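Local coordinates for protein uracil-DNA glycosylase (Epstein-Barr virus, PDB 6LYJ) that belongs to the uracil-DNA glycosylase superfamily, with a single-domain alpha/beta fold built on a central parallel sheet of four strands, at residues 34-39 with 177-182; 128-134 with 251-255; 210-214 with 225-230. One frame throughout, in Å; residues are numbered along the deposited sequence.

Contact 1 of 3, residues 34-39 with 177-182; sequences WLDFLQ and LLSERL
Two helices of the alpha/beta fold, 32-38 and 167-181, meet near their C-terminal ends, where Phe-37 reaches Arg-181 and Leu-38 meets Leu-177. Over 34-38 and 177-181 the axes cross at 71°, 11.5 Å apart at closest, so side chains do the bridging. The Phe-37 ring reaches across: with CG anti to the backbone N (chi1 -176°) it projects to the second helix, and its CZ sits 3.5 Å from Arg-181 CB. Ring and arginine chain run antiparallel alongside one another. One methyl of Leu-178, CD2, touches both aromatics, 3.9 Å from Phe-37 CE2 and 4.1 Å from Trp-34 CH2. Further along, Leu-38 and Leu-177 meet nearly perpendicular, their CD2 methyls 3.7 Å apart. At the solvent side, past the end of helix 32-38, the position of the Arg-181 guanidinium is doubtful, because its NH1 is modelled too close to Phe-37 O. A water there donates to Gln-39 O at 2.8 Å and has only a weak link to Arg-181 NH2. Toward the sheet, Trp-34 and Leu-178 both rest on Leu-146 of strand 145-149 and on Ile-83. The helix pair thus packs beside strand 145-149, through Leu-146, in the layered alpha/beta/alpha fold of the uracil-DNA glycosylases.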
loop_
_atom_site.group_PDB
_atom_site.type_symbol
_atom_site.label_atom_id
_atom_site.label_comp_id
_atom_site.label_asym_id
_atom_site.label_seq_id
_atom_site.Cartn_x
_atom_site.Cartn_y
_atom_site.Cartn_z
ATOM N N TRP A 34 -11.263 0.070 -21.698
ATOM C CA TRP A 34 -9.870 0.387 -21.406
ATOM C C TRP A 34 -8.984 0.186 -22.626
ATOM O O TRP A 34 -8.032 0.946 -22.835
ATOM C CB TRP A 34 -9.368 -0.426 -20.214
ATOM C CG TRP A 34 -9.580 0.306 -18.930
ATOM C CD1 TRP A 34 -10.696 0.291 -18.145
ATOM C CD2 TRP A 34 -8.657 1.203 -18.302
ATOM N NE1 TRP A 34 -10.516 1.111 -17.054
ATOM C CE2 TRP A 34 -9.273 1.682 -17.129
ATOM C CE3 TRP A 34 -7.365 1.641 -18.615
ATOM C CZ2 TRP A 34 -8.641 2.577 -16.266
ATOM C CZ3 TRP A 34 -6.739 2.530 -17.758
ATOM C CH2 TRP A 34 -7.377 2.988 -16.598
ATOM N N LEU A 35 -9.253 -0.845 -23.428
ATOM C CA LEU A 35 -8.507 -1.005 -24.673
ATOM C C LEU A 35 -8.721 0.195 -25.587
ATOM O O LEU A 35 -7.765 0.721 -26.166
ATOM C CB LEU A 35 -8.920 -2.299 -25.372
ATOM C CG LEU A 35 -8.527 -3.588 -24.646
ATOM C CD1 LEU A 35 -9.092 -4.808 -25.363
ATOM C CD2 LEU A 35 -7.018 -3.695 -24.483
ATOM N N ASP A 36 -9.972 0.648 -25.720
ATOM C CA ASP A 36 -10.248 1.860 -26.487
ATOM C C ASP A 36 -9.528 3.069 -25.897
ATOM O O ASP A 36 -9.002 3.910 -26.636
ATOM C CB ASP A 36 -11.756 2.117 -26.548
ATOM C CG ASP A 36 -12.511 1.014 -27.266
ATOM O OD1 ASP A 36 -11.882 0.276 -28.055
ATOM O OD2 ASP A 36 -13.736 0.889 -27.050
ATOM N N PHE A 37 -9.514 3.182 -24.566
ATOM C CA PHE A 37 -8.911 4.335 -23.906
ATOM C C PHE A 37 -7.398 4.373 -24.089
ATOM O O PHE A 37 -6.825 5.439 -24.335
ATOM C CB PHE A 37 -9.269 4.309 -22.420
ATOM C CG PHE A 37 -8.781 5.499 -21.649
ATOM C CD1 PHE A 37 -9.472 6.699 -21.686
ATOM C CD2 PHE A 37 -7.644 5.409 -20.861
ATOM C CE1 PHE A 37 -9.030 7.792 -20.964
ATOM C CE2 PHE A 37 -7.196 6.499 -20.137
ATOM C CZ PHE A 37 -7.892 7.691 -20.189
ATOM N N LEU A 38 -6.732 3.224 -23.962
ATOM C CA LEU A 38 -5.277 3.217 -23.999
ATOM C C LEU A 38 -4.730 3.315 -25.417
ATOM O O LEU A 38 -3.658 3.896 -25.617
ATOM C CB LEU A 38 -4.745 1.948 -23.329
ATOM C CG LEU A 38 -5.039 1.769 -21.837
ATOM C CD1 LEU A 38 -4.557 0.404 -21.354
ATOM C CD2 LEU A 38 -4.413 2.892 -21.017
ATOM N N GLN A 39 -5.463 2.795 -26.403
ATOM C CA GLN A 39 -5.019 2.794 -27.798
ATOM C C GLN A 39 -3.607 2.223 -27.914
ATOM O O GLN A 39 -2.709 2.829 -28.502
ATOM C CB GLN A 39 -5.094 4.197 -28.405
ATOM C CG GLN A 39 -6.484 4.809 -28.408
ATOM C CD GLN A 39 -7.426 4.105 -29.364
ATOM O OE1 GLN A 39 -7.020 3.654 -30.435
ATOM N NE2 GLN A 39 -8.694 4.005 -28.980
ATOM N N LEU A 177 -1.147 7.943 -19.511
ATOM C CA LEU A 177 -2.294 8.109 -20.393
ATOM C C LEU A 177 -3.473 8.724 -19.653
ATOM O O LEU A 177 -4.233 9.497 -20.236
ATOM C CB LEU A 177 -2.671 6.772 -21.028
ATOM C CG LEU A 177 -2.150 6.632 -22.462
ATOM C CD1 LEU A 177 -0.660 6.935 -22.536
ATOM C CD2 LEU A 177 -2.431 5.249 -23.001
ATOM N N LEU A 178 -3.653 8.391 -18.376
ATOM C CA LEU A 178 -4.694 9.055 -17.595
ATOM C C LEU A 178 -4.430 10.553 -17.525
ATOM O O LEU A 178 -5.339 11.367 -17.722
ATOM C CB LEU A 178 -4.770 8.454 -16.190
ATOM C CG LEU A 178 -5.332 7.036 -16.063
ATOM C CD1 LEU A 178 -4.974 6.464 -14.710
ATOM C CD2 LEU A 178 -6.846 7.037 -16.262
ATOM N N SER A 179 -3.178 10.932 -17.260
ATOM C CA SER A 179 -2.821 12.348 -17.225
ATOM C C SER A 179 -3.073 13.021 -18.572
ATOM O O SER A 179 -3.612 14.134 -18.634
ATOM C CB SER A 179 -1.356 12.502 -16.820
ATOM O OG SER A 179 -0.957 13.860 -16.821
ATOM N N GLU A 180 -2.705 12.346 -19.662
ATOM C CA GLU A 180 -2.811 12.938 -20.992
ATOM C C GLU A 180 -4.261 13.056 -21.456
ATOM O O GLU A 180 -4.661 14.087 -22.012
ATOM C CB GLU A 180 -1.993 12.107 -21.981
ATOM C CG GLU A 180 -2.196 12.461 -23.439
ATOM C CD GLU A 180 -1.568 11.438 -24.369
ATOM O OE1 GLU A 180 -0.537 10.842 -23.988
ATOM O OE2 GLU A 180 -2.101 11.230 -25.479
ATOM N N ARG A 181 -5.061 12.011 -21.241
ATOM C CA ARG A 181 -6.381 11.888 -21.848
ATOM C C ARG A 181 -7.495 12.497 -21.009
ATOM O O ARG A 181 -8.515 12.916 -21.567
ATOM C CB ARG A 181 -6.706 10.412 -22.098
ATOM C CG ARG A 181 -5.707 9.685 -22.987
ATOM C CD ARG A 181 -6.121 9.656 -24.442
ATOM N NE ARG A 181 -5.031 9.166 -25.284
ATOM C CZ ARG A 181 -4.974 7.940 -25.796
ATOM N NH1 ARG A 181 -5.952 7.079 -25.563
ATOM N NH2 ARG A 181 -3.942 7.578 -26.547
ATOM N N LEU A 182 -7.340 12.543 -19.687
ATOM C CA LEU A 182 -8.363 13.138 -18.838
ATOM C C LEU A 182 -8.188 14.650 -18.778
ATOM O O LEU A 182 -7.067 15.159 -18.695
ATOM C CB LEU A 182 -8.304 12.544 -17.430
ATOM C CG LEU A 182 -8.600 11.045 -17.323
ATOM C CD1 LEU A 182 -8.446 10.570 -15.884
ATOM C CD2 LEU A 182 -9.993 10.724 -17.858
HETATM O O HOH W 1 -2.103 5.576 -28.270
#

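Contact 2 of 3, residues 128-134 with 251-255; sequences EFSPPDH and IDWRL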
loop_
_atom_site.group_PDB
_atom_site.type_symbol
_atom_site.label_atom_id
_atom_site.label_comp_id
_atom_site.label_asym_id
_atom_site.label_seq_id
_atom_site.Cartn_x
_atom_site.Cartn_y
_atom_site.Cartn_z
ATOM N N GLU A 128 -19.275 13.813 7.950
ATOM C CA GLU A 128 -20.257 12.785 7.633
ATOM C C GLU A 128 -19.652 11.399 7.451
ATOM O O GLU A 128 -20.409 10.429 7.335
ATOM C CB GLU A 128 -21.020 13.160 6.360
ATOM C CG GLU A 128 -21.788 14.467 6.440
ATOM C CD GLU A 128 -22.304 14.917 5.085
ATOM O OE1 GLU A 128 -21.474 15.171 4.185
ATOM O OE2 GLU A 128 -23.540 15.015 4.917
ATOM N N PHE A 129 -18.327 11.271 7.426
ATOM C CA PHE A 129 -17.689 9.969 7.274
ATOM C C PHE A 129 -17.506 9.287 8.622
ATOM O O PHE A 129 -16.947 9.873 9.555
ATOM C CB PHE A 129 -16.334 10.087 6.573
ATOM C CG PHE A 129 -15.652 8.761 6.361
ATOM C CD1 PHE A 129 -14.802 8.234 7.323
ATOM C CD2 PHE A 129 -15.876 8.033 5.203
ATOM C CE1 PHE A 129 -14.183 7.008 7.131
ATOM C CE2 PHE A 129 -15.256 6.807 5.003
ATOM C CZ PHE A 129 -14.412 6.295 5.971
ATOM N N SER A 130 -17.984 8.049 8.717
ATOM C CA SER A 130 -17.786 7.190 9.866
ATOM C C SER A 130 -17.019 5.950 9.423
ATOM O O SER A 130 -17.431 5.294 8.456
ATOM C CB SER A 130 -19.131 6.787 10.493
ATOM O OG SER A 130 -18.952 5.787 11.479
ATOM N N PRO A 131 -15.897 5.620 10.058
ATOM C CA PRO A 131 -15.095 4.465 9.614
ATOM C C PRO A 131 -15.923 3.191 9.598
ATOM O O PRO A 131 -16.581 2.851 10.592
ATOM C CB PRO A 131 -13.976 4.391 10.663
ATOM C CG PRO A 131 -13.822 5.807 11.125
ATOM C CD PRO A 131 -15.219 6.385 11.120
ATOM N N PRO A 132 -15.935 2.473 8.479
ATOM C CA PRO A 132 -16.717 1.236 8.391
ATOM C C PRO A 132 -15.991 0.062 9.036
ATOM O O PRO A 132 -14.829 0.148 9.433
ATOM C CB PRO A 132 -16.869 1.031 6.882
ATOM C CG PRO A 132 -15.611 1.617 6.322
ATOM C CD PRO A 132 -15.272 2.800 7.203
ATOM N N ASP A 133 -16.709 -1.058 9.119
ATOM C CA ASP A 133 -16.183 -2.308 9.648
ATOM C C ASP A 133 -15.674 -3.237 8.552
ATOM O O ASP A 133 -15.421 -4.417 8.819
ATOM C CB ASP A 133 -17.251 -3.021 10.479
ATOM C CG ASP A 133 -16.658 -3.842 11.607
ATOM O OD1 ASP A 133 -15.531 -3.527 12.044
ATOM O OD2 ASP A 133 -17.317 -4.806 12.052
ATOM N N HIS A 134 -15.518 -2.733 7.331
ATOM C CA HIS A 134 -15.095 -3.535 6.195
ATOM C C HIS A 134 -14.022 -2.780 5.425
ATOM O O HIS A 134 -13.806 -1.585 5.629
ATOM C CB HIS A 134 -16.288 -3.849 5.282
ATOM C CG HIS A 134 -16.874 -2.633 4.632
ATOM N ND1 HIS A 134 -16.311 -2.034 3.526
ATOM C CD2 HIS A 134 -17.951 -1.880 4.958
ATOM C CE1 HIS A 134 -17.028 -0.979 3.183
ATOM N NE2 HIS A 134 -18.032 -0.865 4.034
ATOM N N ILE A 251 -17.043 13.109 -5.030
ATOM C CA ILE A 251 -17.077 11.737 -4.543
ATOM C C ILE A 251 -17.803 11.720 -3.206
ATOM O O ILE A 251 -17.538 12.554 -2.333
ATOM C CB ILE A 251 -15.655 11.167 -4.402
ATOM C CG1 ILE A 251 -14.823 11.403 -5.670
ATOM C CG2 ILE A 251 -15.707 9.684 -4.043
ATOM C CD1 ILE A 251 -15.378 10.743 -6.921
ATOM N N ASP A 252 -18.716 10.767 -3.038
ATOM C CA ASP A 252 -19.263 10.448 -1.723
ATOM C C ASP A 252 -18.357 9.368 -1.140
ATOM O O ASP A 252 -18.402 8.208 -1.557
ATOM C CB ASP A 252 -20.716 9.995 -1.831
ATOM C CG ASP A 252 -21.351 9.707 -0.477
ATOM O OD1 ASP A 252 -20.642 9.723 0.552
ATOM O OD2 ASP A 252 -22.573 9.463 -0.441
ATOM N N TRP A 253 -17.493 9.766 -0.207
ATOM C CA TRP A 253 -16.488 8.871 0.355
ATOM C C TRP A 253 -17.058 7.882 1.365
ATOM O O TRP A 253 -16.304 7.042 1.868
ATOM C CB TRP A 253 -15.367 9.689 1.008
ATOM C CG TRP A 253 -14.629 10.563 0.038
ATOM C CD1 TRP A 253 -14.763 11.917 -0.113
ATOM C CD2 TRP A 253 -13.665 10.146 -0.935
ATOM N NE1 TRP A 253 -13.932 12.366 -1.109
ATOM C CE2 TRP A 253 -13.247 11.301 -1.630
ATOM C CE3 TRP A 253 -13.106 8.910 -1.282
ATOM C CZ2 TRP A 253 -12.301 11.255 -2.654
ATOM C CZ3 TRP A 253 -12.164 8.867 -2.302
ATOM C CH2 TRP A 253 -11.771 10.034 -2.972
ATOM N N ARG A 254 -18.350 7.955 1.680
ATOM C CA ARG A 254 -18.890 7.159 2.775
ATOM C C ARG A 254 -18.944 5.682 2.399
ATOM O O ARG A 254 -19.186 5.323 1.244
ATOM C CB ARG A 254 -20.279 7.659 3.173
ATOM C CG ARG A 254 -20.256 9.012 3.866
ATOM C CD ARG A 254 -21.658 9.521 4.148
ATOM N NE ARG A 254 -22.436 9.629 2.919
ATOM C CZ ARG A 254 -23.757 9.766 2.878
ATOM N NH1 ARG A 254 -24.458 9.829 4.005
ATOM N NH2 ARG A 254 -24.376 9.851 1.708
ATOM N N LEU A 255 -18.695 4.828 3.385
ATOM C CA LEU A 255 -18.670 3.386 3.168
ATOM C C LEU A 255 -19.581 2.663 4.151
ATOM O O LEU A 255 -19.601 1.434 4.188
ATOM C CB LEU A 255 -17.241 2.849 3.280
ATOM C CG LEU A 255 -16.229 3.400 2.272
ATOM C CD1 LEU A 255 -14.825 3.319 2.821
ATOM C CD2 LEU A 255 -16.334 2.629 0.965
HETATM O O HOH W 2 -18.439 5.410 6.167
#
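Asp-252 OD1 is gripped by two nitrogens of Arg-254, a residue whose CG and CD lie against Glu-128 O. Arg-254 NE donates at 3.0 Å, in the guanidinium plane and onto the syn lone pair of OD1, while the backbone N of Arg-254 reaches the same OD1 at 3.1 Å from above the carboxylate plane. The second oxygen, Asp-252 OD2, takes Arg-254 NH2 at 2.8 Å, making a side-on, two-nitrogen salt bridge. The backbone bond closes an Asx turn in the C-terminal tail, which here packs on the loop between helices 113-125 and 138-142. Leu-255, the last residue, is clasped at both ends of its backbone. His-134 CG sits between its backbone N and carbonyl carbon (chi1 65°), bringing the imidazole to the chain end, where NE2 donates to Leu-255 O at 2.8 Å with an N-H...O angle of 162°. A water accepts from Leu-255 N at 2.9 Å and donates to Ser-130 O, linking tail to loop; it also lies over one face of the Phe-129 ring. That ring turns an edge to the tail: CE2 is 3.3 Å from Trp-253 O and 4.1 Å from Leu-255 CD1. Trp-253 O has a firmer partner in Trp-140 NE1, a hydrogen bond from helix 138-142. Pro-132 CG fits beside the leucine, 3.7 Å from Leu-255 CB.

Contact 3 of 3, residues 210-214 with 225-230; sequences TSQHP and SAQQKF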
loop_
_atom_site.group_PDB
_atom_site.type_symbol
_atom_site.label_atom_id
_atom_site.label_comp_id
_atom_site.label_asym_id
_atom_site.label_seq_id
_atom_site.Cartn_x
_atom_site.Cartn_y
_atom_site.Cartn_z
ATOM N N THR A 210 0.318 14.959 -2.463
ATOM C CA THR A 210 1.362 14.103 -1.925
ATOM C C THR A 210 1.390 14.215 -0.409
ATOM O O THR A 210 1.035 15.251 0.163
ATOM C CB THR A 210 2.747 14.463 -2.482
ATOM O OG1 THR A 210 3.110 15.774 -2.037
ATOM C CG2 THR A 210 2.746 14.431 -4.004
ATOM N N SER A 211 1.818 13.135 0.233
ATOM C CA SER A 211 2.035 13.108 1.675
ATOM C C SER A 211 2.820 11.845 2.001
ATOM O O SER A 211 3.105 11.021 1.126
ATOM C CB SER A 211 0.716 13.153 2.451
ATOM O OG SER A 211 0.069 11.893 2.437
ATOM N N GLN A 212 3.159 11.697 3.278
ATOM C CA GLN A 212 3.713 10.440 3.749
ATOM C C GLN A 212 2.682 9.323 3.620
ATOM O O GLN A 212 1.481 9.558 3.468
ATOM C CB GLN A 212 4.175 10.562 5.198
ATOM C CG GLN A 212 5.482 11.307 5.351
ATOM C CD GLN A 212 5.985 11.288 6.774
ATOM O OE1 GLN A 212 5.201 11.226 7.719
ATOM N NE2 GLN A 212 7.300 11.331 6.936
ATOM N N HIS A 213 3.174 8.094 3.701
ATOM C CA HIS A 213 2.335 6.923 3.538
ATOM C C HIS A 213 1.387 6.787 4.730
ATOM O O HIS A 213 1.731 7.169 5.850
ATOM C CB HIS A 213 3.215 5.680 3.417
ATOM C CG HIS A 213 2.527 4.498 2.813
ATOM N ND1 HIS A 213 1.768 3.619 3.555
ATOM C CD2 HIS A 213 2.491 4.044 1.538
ATOM C CE1 HIS A 213 1.292 2.676 2.763
ATOM N NE2 HIS A 213 1.719 2.909 1.535
ATOM N N PRO A 214 0.175 6.267 4.514
ATOM C CA PRO A 214 -0.751 6.064 5.638
ATOM C C PRO A 214 -0.364 4.929 6.575
ATOM O O PRO A 214 -1.040 4.745 7.593
ATOM C CB PRO A 214 -2.081 5.764 4.935
ATOM C CG PRO A 214 -1.664 5.144 3.633
ATOM C CD PRO A 214 -0.459 5.940 3.223
ATOM N N SER A 225 10.433 15.510 8.701
ATOM C CA SER A 225 9.889 15.128 7.402
ATOM C C SER A 225 9.495 16.316 6.537
ATOM O O SER A 225 8.521 17.016 6.833
ATOM C CB SER A 225 8.677 14.213 7.596
ATOM O OG SER A 225 9.062 12.959 8.132
ATOM N N ALA A 226 10.270 16.556 5.475
ATOM C CA ALA A 226 9.902 17.566 4.489
ATOM C C ALA A 226 8.487 17.347 3.975
ATOM O O ALA A 226 7.794 18.310 3.623
ATOM C CB ALA A 226 10.900 17.558 3.329
ATOM N N GLN A 227 8.043 16.094 3.924
ATOM C CA GLN A 227 6.692 15.766 3.501
ATOM C C GLN A 227 5.714 15.842 4.664
ATOM O O GLN A 227 6.034 15.506 5.807
ATOM C CB GLN A 227 6.641 14.370 2.885
ATOM C CG GLN A 227 6.725 14.360 1.376
ATOM C CD GLN A 227 6.015 13.169 0.780
ATOM O OE1 GLN A 227 6.084 12.062 1.314
ATOM N NE2 GLN A 227 5.318 13.387 -0.328
ATOM N N GLN A 228 4.499 16.266 4.341
ATOM C CA GLN A 228 3.412 16.348 5.303
ATOM C C GLN A 228 2.978 14.953 5.747
ATOM O O GLN A 228 3.063 13.981 4.993
ATOM C CB GLN A 228 2.258 17.133 4.679
ATOM C CG GLN A 228 0.870 16.691 5.045
ATOM C CD GLN A 228 -0.179 17.621 4.486
ATOM O OE1 GLN A 228 -0.393 17.675 3.275
ATOM N NE2 GLN A 228 -0.837 18.369 5.365
ATOM N N LYS A 229 2.545 14.853 7.003
ATOM C CA LYS A 229 2.028 13.593 7.525
ATOM C C LYS A 229 0.735 13.195 6.822
ATOM O O LYS A 229 -0.031 14.042 6.354
ATOM C CB LYS A 229 1.763 13.716 9.027
ATOM C CG LYS A 229 3.013 13.726 9.869
ATOM C CD LYS A 229 3.509 12.316 10.053
ATOM C CE LYS A 229 4.735 12.267 10.932
ATOM N NZ LYS A 229 5.626 11.182 10.455
ATOM N N PHE A 230 0.492 11.884 6.744
ATOM C CA PHE A 230 -0.752 11.420 6.139
ATOM C C PHE A 230 -1.955 11.943 6.914
ATOM O O PHE A 230 -2.840 12.594 6.348
ATOM C CB PHE A 230 -0.793 9.895 6.050
ATOM C CG PHE A 230 -2.014 9.382 5.340
ATOM C CD1 PHE A 230 -2.019 9.241 3.962
ATOM C CD2 PHE A 230 -3.175 9.092 6.044
ATOM C CE1 PHE A 230 -3.152 8.792 3.300
ATOM C CE2 PHE A 230 -4.305 8.642 5.391
ATOM C CZ PHE A 230 -4.296 8.492 4.017
HETATM O O HOH W 3 3.629 16.786 1.034
HETATM O O HOH W 4 1.997 9.988 8.187
#
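Pro-214 lies flat against Phe-230, with CB almost exactly over the middle of the ring: 3.4 Å from the Phe-230 centroid and 2° off the ring normal, a clean CH-pi contact. The proline belongs to the His-Pro-Ser motif that follows the edge strand 207-211 in this family; the chain then runs out into the leucine loop, whose returning limb is probably 225-230. Phe-230 owes its place to CG standing anti to the backbone N (chi1 -176°), which sets the ring face against the proline. Gln-212 O comes to the edge of the same ring, near its plane, and Trp-190 of strand 186-190 meets it edge-to-face. The Gln-212 side chain stretches out beyond CG and slants across the lysine, Lys-229. Its OE1 accepts from Lys-229 NZ at 2.8 Å, in the carbonyl plane and on a lone pair. The lysine reaches it by bending at chi2 (-80°), and its NZ has a second acceptor in Ala-218 O, so one ammonium ties the strand exit to the loop. Backbone joins the two segments as well: Gln-212 N donates to Gln-228 O at 2.9 Å, nearly straight. An acidic side chain of the other protein in the assembly packs on Gln-212. Ser-211 OG, gripped by Asn-233 ND2, donates in turn to Gln-212 O at 2.9 Å, and a water accepts from Phe-230 N at 2.8 Å.

From the N terminus, helix 32-38 supplies the first half of contact 1, and the chain then passes through residues 128-134, the first half of contact 2, before helix 167-181 closes contact 1. Contacts 1 and 2 therefore cross. Contact 3 follows as a short loop, opening at the end of strand 207-211 and closing at 225-230, wholly within the span that contact 2 completes when the C-terminal tail returns to 128-134. Contact 1 ties an N-terminal helix to helix 167-181, contact 2 fixes the tail to the loop after helix 113-125, and contact 3 joins the edge strand to the loop beyond it. The three do not touch; centres lie 22 to 29 Å apart.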